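Local coordinates for protein phospholethanolamine N-methyltransferase 2 (Haemonchus contortus, PDB 4KRI) that probably methylates phosphomonomethylethanolamine and its dimethyl product, using S-adenosylmethionine, in the nematode pathway to phosphocholine, at residues 98-103 with 159-164; 65-70 with 91-96; 193-198 with 385-390. All blocks are in the same frame, centred on the assembly; numbering follows the deposited sequence.

Contact 1: 98-103 with 159-164; sequences GVLILR and WTLMKK
Leu102 and Trp159 lie side by side and point the same way. The leucine brings CD2 to CE3 of the indole, at 4.0 Å. The same ring edge meets a backbone oxygen, with Leu102 O in the ring plane and 3.5 Å from Trp159 CE3. Leu100 CD2 and Leu161 CD1 touch at 4.0 Å, again pointing the same way. These four residues share one face of the sheet; Leu102, Trp159 and Leu161 pack on Phe122 of helix 114-124, and Leu100 on Phe136. Thr119 of that helix satisfies Trp159 NE1. Val99, Ile101, Thr160 and Met162 lie on the other face, where Val99 and Thr160 touch helix 5-18. Ile101 CG1 sits anti to the carbonyl carbon (chi1 -59°), and its end, CD1, leans to Thr160 OG1 at 3.6 Å. The backbones form an antiparallel pair within the alpha/beta sheet of the N-terminal domain. Leu100 pairs with Leu161, and Leu102 with Trp159, each through two hydrogen bonds. The shortest runs from Trp159 N to Leu102 O, 2.7 Å. A fifth bond joins Lys163 N to Gly98 O, 2.9 Å. The buried peptide groups of the hydrogen-bonded pairs thus satisfy one another, and mostly apolar side chains cover both faces.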
loop_
_atom_site.group_PDB
_atom_site.type_symbol
_atom_site.label_atom_id
_atom_site.label_comp_id
_atom_site.label_asym_id
_atom_site.label_seq_id
_atom_site.Cartn_x
_atom_site.Cartn_y
_atom_site.Cartn_z
ATOM N N GLY A 98 -1.775 19.335 11.855
ATOM C CA GLY A 98 -2.605 18.547 12.754
ATOM C C GLY A 98 -3.037 17.255 12.082
ATOM O O GLY A 98 -3.118 17.185 10.855
ATOM N N VAL A 99 -3.302 16.225 12.879
ATOM C CA VAL A 99 -3.539 14.900 12.331
ATOM C C VAL A 99 -5.007 14.521 12.489
ATOM O O VAL A 99 -5.587 14.717 13.552
ATOM C CB VAL A 99 -2.679 13.856 13.063
ATOM C CG1 VAL A 99 -2.968 12.453 12.526
ATOM C CG2 VAL A 99 -1.202 14.199 12.908
ATOM N N LEU A 100 -5.606 13.999 11.419
ATOM C CA LEU A 100 -6.939 13.404 11.495
ATOM C C LEU A 100 -6.804 11.902 11.469
ATOM O O LEU A 100 -6.226 11.350 10.540
ATOM C CB LEU A 100 -7.812 13.847 10.311
ATOM C CG LEU A 100 -9.141 13.108 10.102
ATOM C CD1 LEU A 100 -10.089 13.281 11.296
ATOM C CD2 LEU A 100 -9.811 13.603 8.830
ATOM N N ILE A 101 -7.335 11.243 12.495
ATOM C CA ILE A 101 -7.444 9.791 12.512
ATOM C C ILE A 101 -8.926 9.480 12.369
ATOM O O ILE A 101 -9.726 9.827 13.236
ATOM C CB ILE A 101 -6.929 9.204 13.844
ATOM C CG1 ILE A 101 -5.459 9.589 14.085
ATOM C CG2 ILE A 101 -7.097 7.685 13.857
ATOM C CD1 ILE A 101 -4.481 9.124 12.965
ATOM N N LEU A 102 -9.304 8.855 11.260
ATOM C CA LEU A 102 -10.705 8.637 10.968
ATOM C C LEU A 102 -10.969 7.146 10.848
ATOM O O LEU A 102 -10.396 6.475 9.997
ATOM C CB LEU A 102 -11.095 9.348 9.664
ATOM C CG LEU A 102 -12.448 8.942 9.063
ATOM C CD1 LEU A 102 -13.574 9.468 9.894
ATOM C CD2 LEU A 102 -12.572 9.433 7.627
ATOM N N ARG A 103 -11.827 6.626 11.718
ATOM C CA ARG A 103 -12.178 5.216 11.688
ATOM C C ARG A 103 -13.618 5.091 11.217
ATOM O O ARG A 103 -14.534 5.660 11.812
ATOM C CB ARG A 103 -12.037 4.606 13.092
ATOM C CG ARG A 103 -12.275 3.080 13.202
ATOM C CD ARG A 103 -13.766 2.709 13.191
ATOM N NE ARG A 103 -13.983 1.309 13.538
ATOM C CZ ARG A 103 -14.198 0.868 14.774
ATOM N NH1 ARG A 103 -14.241 1.711 15.802
ATOM N NH2 ARG A 103 -14.378 -0.424 14.983
ATOM N N TRP A 159 -8.196 5.902 8.485
ATOM C CA TRP A 159 -7.371 6.792 7.668
ATOM C C TRP A 159 -6.509 7.635 8.583
ATOM O O TRP A 159 -6.979 8.132 9.596
ATOM C CB TRP A 159 -8.247 7.744 6.831
ATOM C CG TRP A 159 -8.902 7.134 5.635
ATOM C CD1 TRP A 159 -8.493 7.232 4.332
ATOM C CD2 TRP A 159 -10.100 6.356 5.618
ATOM N NE1 TRP A 159 -9.370 6.553 3.509
ATOM C CE2 TRP A 159 -10.359 6.002 4.278
ATOM C CE3 TRP A 159 -10.982 5.917 6.612
ATOM C CZ2 TRP A 159 -11.463 5.231 3.906
ATOM C CZ3 TRP A 159 -12.070 5.151 6.244
ATOM C CH2 TRP A 159 -12.299 4.814 4.902
ATOM N N THR A 160 -5.252 7.820 8.211
ATOM C CA THR A 160 -4.381 8.770 8.895
ATOM C C THR A 160 -4.076 9.855 7.879
ATOM O O THR A 160 -3.475 9.568 6.850
ATOM C CB THR A 160 -3.048 8.103 9.311
ATOM O OG1 THR A 160 -3.306 7.045 10.251
ATOM C CG2 THR A 160 -2.137 9.122 9.987
ATOM N N LEU A 161 -4.491 11.091 8.165
ATOM C CA LEU A 161 -4.310 12.219 7.234
ATOM C C LEU A 161 -3.758 13.410 8.001
ATOM O O LEU A 161 -3.958 13.511 9.208
ATOM C CB LEU A 161 -5.668 12.602 6.628
ATOM C CG LEU A 161 -6.490 11.488 5.973
ATOM C CD1 LEU A 161 -7.918 11.966 5.698
ATOM C CD2 LEU A 161 -5.834 11.026 4.688
ATOM N N MET A 162 -3.067 14.317 7.312
ATOM C CA MET A 162 -2.497 15.486 7.978
ATOM C C MET A 162 -2.917 16.760 7.258
ATOM O O MET A 162 -2.882 16.818 6.026
ATOM C CB MET A 162 -0.964 15.367 7.990
ATOM C CG MET A 162 -0.244 16.476 8.743
ATOM S SD MET A 162 1.478 16.057 9.145
ATOM C CE MET A 162 1.606 14.442 8.353
ATOM N N LYS A 163 -3.305 17.786 8.012
ATOM C CA LYS A 163 -3.681 19.063 7.405
ATOM C C LYS A 163 -2.444 19.789 6.893
ATOM O O LYS A 163 -1.477 19.956 7.634
ATOM C CB LYS A 163 -4.364 19.952 8.432
ATOM C CG LYS A 163 -4.849 21.279 7.845
ATOM C CD LYS A 163 -5.438 22.191 8.921
ATOM C CE LYS A 163 -5.843 23.532 8.323
ATOM N NZ LYS A 163 -6.549 24.412 9.299
ATOM N N LYS A 164 -2.480 20.232 5.637
ATOM C CA LYS A 164 -1.335 20.913 5.015
ATOM C C LYS A 164 -1.805 22.108 4.191
ATOM O O LYS A 164 -2.968 22.168 3.771
ATOM C CB LYS A 164 -0.565 19.950 4.102
ATOM C CG LYS A 164 0.107 18.807 4.820
ATOM C CD LYS A 164 1.234 19.304 5.714
ATOM C CE LYS A 164 2.005 18.127 6.314
ATOM N NZ LYS A 164 3.087 18.569 7.240
#

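Contact 2: 65-70 with 91-96; sequences DALIVN and LRSLRT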
loop_
_atom_site.group_PDB
_atom_site.type_symbol
_atom_site.label_atom_id
_atom_site.label_comp_id
_atom_site.label_asym_id
_atom_site.label_seq_id
_atom_site.Cartn_x
_atom_site.Cartn_y
_atom_site.Cartn_z
ATOM N N ASP A 65 -4.382 19.646 17.782
ATOM C CA ASP A 65 -3.233 18.907 17.263
ATOM C C ASP A 65 -3.652 17.573 16.657
ATOM O O ASP A 65 -2.964 17.033 15.800
ATOM C CB ASP A 65 -2.214 18.700 18.379
ATOM C CG ASP A 65 -1.739 20.015 18.960
ATOM O OD1 ASP A 65 -0.956 20.718 18.269
ATOM O OD2 ASP A 65 -2.163 20.362 20.088
ATOM N N ALA A 66 -4.777 17.032 17.105
ATOM C CA ALA A 66 -5.288 15.787 16.554
ATOM C C ALA A 66 -6.785 15.778 16.713
ATOM O O ALA A 66 -7.319 16.253 17.715
ATOM C CB ALA A 66 -4.684 14.572 17.263
ATOM N N LEU A 67 -7.447 15.235 15.703
ATOM C CA LEU A 67 -8.875 15.031 15.731
ATOM C C LEU A 67 -9.100 13.559 15.438
ATOM O O LEU A 67 -8.681 13.057 14.387
ATOM C CB LEU A 67 -9.522 15.868 14.630
ATOM C CG LEU A 67 -11.026 15.666 14.447
ATOM C CD1 LEU A 67 -11.799 16.018 15.719
ATOM C CD2 LEU A 67 -11.498 16.505 13.280
ATOM N N ILE A 68 -9.745 12.864 16.369
ATOM C CA ILE A 68 -10.034 11.446 16.203
ATOM C C ILE A 68 -11.522 11.295 15.960
ATOM O O ILE A 68 -12.327 11.720 16.780
ATOM C CB ILE A 68 -9.647 10.667 17.470
ATOM C CG1 ILE A 68 -8.166 10.921 17.792
ATOM C CG2 ILE A 68 -9.899 9.183 17.285
ATOM C CD1 ILE A 68 -7.752 10.432 19.153
ATOM N N VAL A 69 -11.887 10.705 14.824
ATOM C CA VAL A 69 -13.288 10.589 14.452
ATOM C C VAL A 69 -13.603 9.111 14.353
ATOM O O VAL A 69 -13.044 8.404 13.516
ATOM C CB VAL A 69 -13.573 11.281 13.105
ATOM C CG1 VAL A 69 -15.051 11.156 12.722
ATOM C CG2 VAL A 69 -13.192 12.746 13.185
ATOM N N ASN A 70 -14.498 8.640 15.210
ATOM C CA ASN A 70 -14.695 7.207 15.355
ATOM C C ASN A 70 -16.151 6.782 15.136
ATOM O O ASN A 70 -17.021 7.085 15.949
ATOM C CB ASN A 70 -14.229 6.769 16.751
ATOM C CG ASN A 70 -14.220 5.267 16.915
ATOM O OD1 ASN A 70 -13.992 4.531 15.951
ATOM N ND2 ASN A 70 -14.460 4.800 18.128
ATOM N N LEU A 91 -11.082 20.301 8.755
ATOM C CA LEU A 91 -9.970 21.177 8.390
ATOM C C LEU A 91 -9.950 22.452 9.222
ATOM O O LEU A 91 -8.885 22.891 9.664
ATOM C CB LEU A 91 -10.018 21.518 6.897
ATOM C CG LEU A 91 -9.558 20.377 5.981
ATOM C CD1 LEU A 91 -9.931 20.667 4.529
ATOM C CD2 LEU A 91 -8.047 20.172 6.093
ATOM N N ARG A 92 -11.114 23.054 9.448
ATOM C CA ARG A 92 -11.141 24.272 10.253
ATOM C C ARG A 92 -10.698 24.021 11.697
ATOM O O ARG A 92 -10.066 24.876 12.312
ATOM C CB ARG A 92 -12.526 24.932 10.214
ATOM C CG ARG A 92 -12.835 25.566 8.867
ATOM C CD ARG A 92 -14.203 26.244 8.851
ATOM N NE ARG A 92 -14.522 26.736 7.512
ATOM C CZ ARG A 92 -15.749 27.021 7.076
ATOM N NH1 ARG A 92 -16.801 26.864 7.872
ATOM N NH2 ARG A 92 -15.920 27.460 5.832
ATOM N N SER A 93 -11.005 22.840 12.227
ATOM C CA SER A 93 -10.741 22.566 13.637
ATOM C C SER A 93 -9.267 22.282 13.916
ATOM O O SER A 93 -8.807 22.429 15.054
ATOM C CB SER A 93 -11.561 21.367 14.106
ATOM O OG SER A 93 -10.916 20.163 13.713
ATOM N N LEU A 94 -8.533 21.860 12.888
ATOM C CA LEU A 94 -7.141 21.431 13.068
ATOM C C LEU A 94 -6.143 22.547 12.835
ATOM O O LEU A 94 -6.343 23.393 11.968
ATOM C CB LEU A 94 -6.802 20.283 12.107
ATOM C CG LEU A 94 -7.401 18.926 12.487
ATOM C CD1 LEU A 94 -7.386 17.996 11.276
ATOM C CD2 LEU A 94 -6.633 18.295 13.645
ATOM N N ARG A 95 -5.068 22.547 13.617
ATOM C CA ARG A 95 -3.895 23.357 13.289
ATOM C C ARG A 95 -3.243 22.816 12.031
ATOM O O ARG A 95 -3.378 21.633 11.716
ATOM C CB ARG A 95 -2.859 23.267 14.411
ATOM C CG ARG A 95 -3.320 23.849 15.721
ATOM C CD ARG A 95 -2.347 23.511 16.850
ATOM N NE ARG A 95 -0.998 24.004 16.573
ATOM C CZ ARG A 95 -0.200 24.539 17.491
ATOM N NH1 ARG A 95 -0.616 24.644 18.746
ATOM N NH2 ARG A 95 1.013 24.966 17.157
ATOM N N THR A 96 -2.498 23.658 11.317
ATOM C CA THR A 96 -1.687 23.135 10.226
ATOM C C THR A 96 -0.719 22.091 10.803
ATOM O O THR A 96 -0.177 22.277 11.897
ATOM C CB THR A 96 -0.942 24.254 9.470
ATOM O OG1 THR A 96 -1.908 25.118 8.853
ATOM C CG2 THR A 96 -0.036 23.662 8.388
HETATM O O HOH W 1 -2.839 22.990 20.089
#
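Asp65 and Arg95 make the charged part of this contact. The two side chains run side by side and point the same way, with carboxylate and guanidinium planes 37° apart. Asp65 OD1 lies over one face of the guanidinium, 3.7 Å from Arg95 NE. This is a long salt bridge held by charge alone, because no N-H points at the oxygen. The arginine comes closer through its aliphatic part, with CD 3.4 Å from Asp65 OD1. The bend in its chain at chi3 (59°) turns the guanidinium back beside the carboxylate.

Water links the same pair. One molecule donates to Asp65 OD2 at 2.7 Å and accepts from Arg95 NH1 at 3.1 Å. The backbone N of Gln25 also bonds OD2, so this oxygen is gripped from two sources.

The contact lies in the N-terminal alpha/beta domain. Helix 80-93 ends here and the chain turns toward strand 98-105, which runs parallel to strand 64-70.

Apolar packing completes the contact. Leu94 CD2 packs against Leu67, 3.8 Å from its N and 3.9 Å from its CB. At the far end of Leu67, CD2 meets Ser93 OG at 3.7 Å. That hydroxyl is hydrogen-bonded to Ala90 O within its own helix, and Leu67 also packs on Leu100 of the neighbouring strand.

Contact 3: 193-198 with 385-390; sequences YEWIFG and ERIEQD. With 1SH (2-(methylamino)ethyl dihydrogen phosphate), chain E.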
loop_
_atom_site.group_PDB
_atom_site.type_symbol
_atom_site.label_atom_id
_atom_site.label_comp_id
_atom_site.label_asym_id
_atom_site.label_seq_id
_atom_site.Cartn_x
_atom_site.Cartn_y
_atom_site.Cartn_z
ATOM N N TYR A 193 -3.844 -6.923 -16.671
ATOM C CA TYR A 193 -2.605 -7.537 -16.190
ATOM C C TYR A 193 -2.879 -8.889 -15.513
ATOM O O TYR A 193 -2.182 -9.872 -15.780
ATOM C CB TYR A 193 -1.909 -6.614 -15.184
ATOM C CG TYR A 193 -0.980 -5.576 -15.777
ATOM C CD1 TYR A 193 -0.199 -5.850 -16.894
ATOM C CD2 TYR A 193 -0.872 -4.322 -15.200
ATOM C CE1 TYR A 193 0.661 -4.894 -17.415
ATOM C CE2 TYR A 193 -0.014 -3.372 -15.701
ATOM C CZ TYR A 193 0.749 -3.658 -16.811
ATOM O OH TYR A 193 1.599 -2.703 -17.311
ATOM N N GLU A 194 -3.871 -8.931 -14.625
ATOM C CA GLU A 194 -4.209 -10.179 -13.937
ATOM C C GLU A 194 -4.550 -11.281 -14.945
ATOM O O GLU A 194 -4.210 -12.457 -14.757
ATOM C CB GLU A 194 -5.380 -9.976 -12.966
ATOM C CG GLU A 194 -5.714 -11.227 -12.192
ATOM C CD GLU A 194 -6.989 -11.115 -11.376
ATOM O OE1 GLU A 194 -7.831 -10.224 -11.654
ATOM O OE2 GLU A 194 -7.154 -11.944 -10.461
ATOM N N TRP A 195 -5.213 -10.895 -16.029
ATOM C CA TRP A 195 -5.604 -11.868 -17.039
ATOM C C TRP A 195 -4.381 -12.542 -17.653
ATOM O O TRP A 195 -4.362 -13.759 -17.820
ATOM C CB TRP A 195 -6.452 -11.211 -18.133
ATOM C CG TRP A 195 -7.171 -12.193 -19.033
ATOM C CD1 TRP A 195 -8.436 -12.682 -18.867
ATOM C CD2 TRP A 195 -6.671 -12.786 -20.239
ATOM N NE1 TRP A 195 -8.749 -13.542 -19.888
ATOM C CE2 TRP A 195 -7.684 -13.623 -20.746
ATOM C CE3 TRP A 195 -5.473 -12.685 -20.944
ATOM C CZ2 TRP A 195 -7.531 -14.358 -21.922
ATOM C CZ3 TRP A 195 -5.328 -13.417 -22.110
ATOM C CH2 TRP A 195 -6.347 -14.238 -22.586
ATOM N N ILE A 196 -3.352 -11.760 -17.975
ATOM C CA ILE A 196 -2.150 -12.337 -18.568
ATOM C C ILE A 196 -1.222 -13.021 -17.548
ATOM O O ILE A 196 -0.649 -14.078 -17.835
ATOM C CB ILE A 196 -1.377 -11.311 -19.455
ATOM C CG1 ILE A 196 -0.156 -11.963 -20.101
ATOM C CG2 ILE A 196 -0.907 -10.118 -18.638
ATOM C CD1 ILE A 196 -0.459 -13.265 -20.768
ATOM N N PHE A 197 -1.069 -12.430 -16.369
ATOM C CA PHE A 197 -0.154 -12.989 -15.373
ATOM C C PHE A 197 -0.724 -14.222 -14.658
ATOM O O PHE A 197 0.011 -15.160 -14.335
ATOM C CB PHE A 197 0.253 -11.919 -14.347
ATOM C CG PHE A 197 1.195 -10.875 -14.900
ATOM C CD1 PHE A 197 2.423 -11.241 -15.428
ATOM C CD2 PHE A 197 0.857 -9.528 -14.866
ATOM C CE1 PHE A 197 3.300 -10.284 -15.926
ATOM C CE2 PHE A 197 1.725 -8.565 -15.362
ATOM C CZ PHE A 197 2.950 -8.945 -15.893
ATOM N N GLY A 198 -2.032 -14.218 -14.418
ATOM C CA GLY A 198 -2.674 -15.306 -13.699
ATOM C C GLY A 198 -3.482 -14.774 -12.531
ATOM O O GLY A 198 -3.154 -13.715 -11.998
ATOM N N GLU A 385 1.909 -16.580 -25.759
ATOM C CA GLU A 385 1.188 -17.596 -26.519
ATOM C C GLU A 385 -0.202 -17.754 -25.910
ATOM O O GLU A 385 -1.157 -18.081 -26.606
ATOM C CB GLU A 385 1.936 -18.930 -26.542
ATOM C CG GLU A 385 1.482 -19.864 -27.665
ATOM C CD GLU A 385 1.710 -19.281 -29.059
ATOM O OE1 GLU A 385 2.629 -18.444 -29.223
ATOM O OE2 GLU A 385 0.969 -19.660 -29.993
ATOM N N ARG A 386 -0.310 -17.482 -24.612
ATOM C CA ARG A 386 -1.590 -17.562 -23.908
ATOM C C ARG A 386 -2.577 -16.448 -24.304
ATOM O O ARG A 386 -3.723 -16.748 -24.640
ATOM C CB ARG A 386 -1.377 -17.618 -22.391
ATOM C CG ARG A 386 -2.501 -18.304 -21.621
ATOM C CD ARG A 386 -2.005 -18.866 -20.291
ATOM N NE ARG A 386 -1.539 -17.820 -19.381
ATOM C CZ ARG A 386 -0.389 -17.869 -18.712
ATOM N NH1 ARG A 386 0.413 -18.916 -18.850
ATOM N NH2 ARG A 386 -0.045 -16.876 -17.901
ATOM N N ILE A 387 -2.147 -15.182 -24.276
ATOM C CA ILE A 387 -3.010 -14.081 -24.737
ATOM C C ILE A 387 -3.392 -14.236 -26.209
ATOM O O ILE A 387 -4.530 -13.969 -26.598
ATOM C CB ILE A 387 -2.387 -12.652 -24.564
ATOM C CG1 ILE A 387 -0.912 -12.616 -24.964
ATOM C CG2 ILE A 387 -2.568 -12.120 -23.166
ATOM C CD1 ILE A 387 -0.259 -11.247 -24.782
ATOM N N GLU A 388 -2.426 -14.649 -27.022
ATOM C CA GLU A 388 -2.649 -14.862 -28.449
ATOM C C GLU A 388 -3.642 -15.993 -28.682
ATOM O O GLU A 388 -4.452 -15.939 -29.606
ATOM C CB GLU A 388 -1.327 -15.176 -29.157
ATOM C CG GLU A 388 -0.526 -13.951 -29.585
ATOM C CD GLU A 388 0.774 -14.316 -30.280
ATOM O OE1 GLU A 388 1.246 -15.458 -30.095
ATOM O OE2 GLU A 388 1.323 -13.464 -31.011
ATOM N N GLN A 389 -3.580 -17.017 -27.838
ATOM C CA GLN A 389 -4.431 -18.189 -28.009
ATOM C C GLN A 389 -5.839 -17.982 -27.447
ATOM O O GLN A 389 -6.809 -18.528 -27.973
ATOM C CB GLN A 389 -3.776 -19.417 -27.370
ATOM C CG GLN A 389 -4.407 -20.742 -27.759
ATOM C CD GLN A 389 -3.523 -21.930 -27.428
ATOM O OE1 GLN A 389 -4.014 -23.016 -27.132
ATOM N NE2 GLN A 389 -2.212 -21.730 -27.485
ATOM N N ASP A 390 -5.951 -17.189 -26.387
ATOM C CA ASP A 390 -7.238 -16.977 -25.732
ATOM C C ASP A 390 -7.831 -15.605 -26.040
ATOM O O ASP A 390 -8.661 -15.102 -25.284
ATOM C CB ASP A 390 -7.110 -17.172 -24.219
ATOM C CG ASP A 390 -6.799 -18.603 -23.842
ATOM O OD1 ASP A 390 -7.023 -19.498 -24.684
ATOM O OD2 ASP A 390 -6.344 -18.833 -22.701
HETATM O O4 1SH E . 5.776 -5.143 -17.786
HETATM P P1 1SH E . 5.029 -3.864 -17.417
HETATM O O1 1SH E . 5.883 -2.665 -17.542
HETATM O O3 1SH E . 3.762 -3.720 -18.343
HETATM O O2 1SH E . 4.587 -3.968 -15.899
HETATM C C1 1SH E . 3.910 -5.045 -15.503
HETATM C C2 1SH E . 3.711 -5.189 -14.000
HETATM N N1 1SH E . 4.883 -5.413 -13.202
HETATM C C3 1SH E . 4.496 -5.348 -11.839
HETATM O O HOH W 2 2.042 -16.018 -16.089
#
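Tyr193 OH binds phosphate oxygen O3 of phosphomonomethylethanolamine at 2.6 Å, with the phenol as donor. Gln184 NE2 bonds the same hydroxyl, so two partners fix it. Carbon C2 of the ligand lies over one face of the Tyr193 ring. Phe197 instead turns its ring edge to the ligand, with CZ 4.0 Å from C1. Tyr327, Tyr341, Tyr347, Arg345 and Lys413 add further hydrogen bonds to the ligand.

Across the two segments the polar link is made by Arg386. Its NH2 donates to Ile196 O at 2.9 Å. The bond is bent, 142° at the hydrogen, and the oxygen is tilted out of the guanidinium plane. Water 2 sits in that plane at the edge. It accepts from NH2 and donates to Phe197 O. The arginine thereby serves two successive carbonyls at the C-terminal end of helix 187-197, one directly and one through water. This end carries the negative pole of the helix dipole, which probably suits a cationic partner.

The contact belongs to the C-terminal methyltransferase domain, of Rossmann-like fold. Helices 187-197 and 373-389 meet here at 113° between the short segments. Helix 187-197 supplies Tyr193 to the substrate pocket, and helix 400-418 packs against both helices through Leu406.

Ile387 CG2 is the apolar meeting point. It touches the edge of the Trp195 indole at CZ3 and also approaches Ile196 CD1, 3.4 Å away, tighter than usual for two carbons. Trp195 CG is anti to the backbone N (chi1 -166°), which carries the six-membered ring across to Ile387. Just past the end of helix 373-389, CH2 meets Asp390 CB at 3.4 Å, and the carboxylate stands almost perpendicular to the indole. Phe394 meets the indole edge-to-face.

In the fold
From the N terminus, contact 2 comes first. It closes the excursion from strand 64-70 through helix 80-93. The chain then enters strand 98-105, where contact 1 opens; it closes a longer stretch when strand 156-166 pairs back. Contact 3 follows, with 186 residues between its segments, and brings helix 187-197 to helix 373-389. The three are in series and none nests or crosses. Contacts 1 and 2 touch, because strands 64-70 and 98-105 are neighbours, and Lys163 NZ reaches Leu91 O. Both belong to the N-terminal domain. Contact 3, whose Tyr193 reaches the substrate, lies on the opposite side of the chain's centre, about 41 Å from contact 1 between centres.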